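Local coordinates for hypothetical protein PA2218 (Pseudomonas aeruginosa, PDB 2HDW) that is uncharacterised but adopts an alpha/beta hydrolase fold and is probably a hydrolase, at residues G78-A82 with S133-G139. Numbering follows the deposited sequence.
Sequences GITLA and SYTGESG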
loop_
_atom_site.group_PDB
_atom_site.type_symbol
_atom_site.label_atom_id
_atom_site.label_comp_id
_atom_site.label_asym_id
_atom_site.label_seq_id
_atom_site.Cartn_x
_atom_site.Cartn_y
_atom_site.Cartn_z
ATOM N N GLY A 78 16.887 -0.419 9.195
ATOM C CA GLY A 78 17.256 0.805 9.889
ATOM C C GLY A 78 16.466 2.064 9.589
ATOM O O GLY A 78 16.860 3.153 10.002
ATOM N N ILE A 79 15.352 1.939 8.881
ATOM C CA ILE A 79 14.556 3.117 8.559
ATOM C C ILE A 79 13.388 3.238 9.529
ATOM O O ILE A 79 12.708 2.250 9.814
ATOM C CB ILE A 79 14.018 3.043 7.111
ATOM C CG1 ILE A 79 15.191 2.839 6.143
ATOM C CG2 ILE A 79 13.256 4.324 6.763
ATOM C CD1 ILE A 79 14.794 2.748 4.674
ATOM N N THR A 80 13.178 4.448 10.046
ATOM C CA THR A 80 12.087 4.712 10.979
ATOM C C THR A 80 10.875 5.203 10.197
ATOM O O THR A 80 10.969 6.161 9.424
ATOM C CB THR A 80 12.492 5.775 12.018
ATOM O OG1 THR A 80 13.606 5.291 12.780
ATOM C CG2 THR A 80 11.331 6.076 12.964
ATOM N N LEU A 81 9.742 4.535 10.392
ATOM C CA LEU A 81 8.517 4.884 9.687
ATOM C C LEU A 81 7.518 5.633 10.561
ATOM O O LEU A 81 7.499 5.470 11.778
ATOM C CB LEU A 81 7.852 3.616 9.147
ATOM C CG LEU A 81 8.738 2.640 8.371
ATOM C CD1 LEU A 81 7.928 1.411 7.994
ATOM C CD2 LEU A 81 9.298 3.315 7.123
ATOM N N ALA A 82 6.694 6.461 9.926
ATOM C CA ALA A 82 5.664 7.217 10.627
ATOM C C ALA A 82 4.320 6.569 10.307
ATOM O O ALA A 82 4.118 6.049 9.208
ATOM C CB ALA A 82 5.669 8.679 10.173
ATOM N N SER A 133 8.876 3.439 3.683
ATOM C CA SER A 133 10.233 3.973 3.802
ATOM C C SER A 133 10.500 5.041 2.739
ATOM O O SER A 133 10.045 4.917 1.604
ATOM C CB SER A 133 11.263 2.843 3.642
ATOM O OG SER A 133 11.371 2.050 4.818
ATOM N N TYR A 134 11.239 6.082 3.114
ATOM C CA TYR A 134 11.601 7.171 2.204
ATOM C C TYR A 134 10.456 8.085 1.761
ATOM O O TYR A 134 10.688 9.011 0.977
ATOM C CB TYR A 134 12.260 6.619 0.934
ATOM C CG TYR A 134 13.448 5.717 1.150
ATOM C CD1 TYR A 134 14.708 6.235 1.454
ATOM C CD2 TYR A 134 13.319 4.337 1.018
ATOM C CE1 TYR A 134 15.809 5.391 1.619
ATOM C CE2 TYR A 134 14.410 3.488 1.180
ATOM C CZ TYR A 134 15.647 4.016 1.481
ATOM O OH TYR A 134 16.708 3.155 1.668
ATOM N N THR A 135 9.238 7.841 2.241
ATOM C CA THR A 135 8.096 8.661 1.830
ATOM C C THR A 135 7.262 9.216 2.981
ATOM O O THR A 135 7.428 8.816 4.133
ATOM C CB THR A 135 7.141 7.869 0.904
ATOM O OG1 THR A 135 6.456 6.864 1.661
ATOM C CG2 THR A 135 7.928 7.193 -0.217
ATOM N N GLY A 136 6.359 10.140 2.654
ATOM C CA GLY A 136 5.503 10.741 3.663
ATOM C C GLY A 136 6.284 11.371 4.800
ATOM O O GLY A 136 7.203 12.160 4.571
ATOM N N GLU A 137 5.920 11.029 6.032
ATOM C CA GLU A 137 6.616 11.564 7.197
ATOM C C GLU A 137 7.697 10.609 7.686
ATOM O O GLU A 137 8.426 10.914 8.631
ATOM C CB GLU A 137 5.622 11.851 8.325
ATOM C CG GLU A 137 4.610 12.922 7.970
ATOM C CD GLU A 137 3.747 13.320 9.140
ATOM O OE1 GLU A 137 2.944 12.487 9.600
ATOM O OE2 GLU A 137 3.877 14.469 9.605
ATOM N N SER A 138 7.800 9.448 7.046
ATOM C CA SER A 138 8.822 8.472 7.423
ATOM C C SER A 138 10.221 8.980 7.086
ATOM O O SER A 138 10.386 9.911 6.293
ATOM C CB SER A 138 8.586 7.147 6.702
ATOM O OG SER A 138 7.397 6.531 7.155
ATOM N N GLY A 139 11.223 8.359 7.697
ATOM C CA GLY A 139 12.600 8.740 7.446
ATOM C C GLY A 139 13.128 8.058 6.201
ATOM O O GLY A 139 12.395 7.353 5.504
#
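The phenol ring of Tyr134 meets Ile79 obliquely: methyl CD1 of the isoleucine lies 3.5 Å from Tyr134 CZ, near the hydroxyl end, and the two side chains cross at about a right angle. Elsewhere the ring side chain packs on Val145 and on Ile150 of helix 148-164. Ile79 reaches it through an extended chain (chi2 180°), while its other branch, CG2, sits 3.4 Å from Gly139 O, the carbonyl that accepts the backbone N-H of Tyr134. Ser133 OG is wedged among methyls, 3.5 Å from Ile79 CD1 and 3.3 Å from Leu81 CD2; its polar partner is Asp154 OD1 on helix 148-164. Two nearly straight hydrogen bonds join the segments, one from backbone to backbone and one from backbone to side chain. Gly139 N donates to Thr80 O (2.8 Å), almost head-on to the carbonyl, with a C=O...N angle of 179°. Two residues along the strand, Ala82 N donates to Ser138 OG at 2.9 Å; with chi1 -67° this hydroxyl stands beside its own backbone N. It is also hydrogen-bonded to Asp131 O, just after strand 126-130. Farther along, Ala82 CB rests against Glu137 CB (3.7 Å), and the carboxylate extends beyond to salt bridges with Lys109 and Lys70. A type II' turn from Thr135 to Ser138 reverses the loop just before Gly139; Glu137 and Ser138 in it touch the strand. The contact thus fastens the loop leaving strand 126-130 to the start of neighbouring strand 80-88, in the antiparallel part of the alpha/beta hydrolase sheet. Chemically, Ser138 OG, gripped from the strand and from Asp131, bridges two chain segments in a largely buried setting, where the lysine pair probably stabilises Glu137 as a carboxylate.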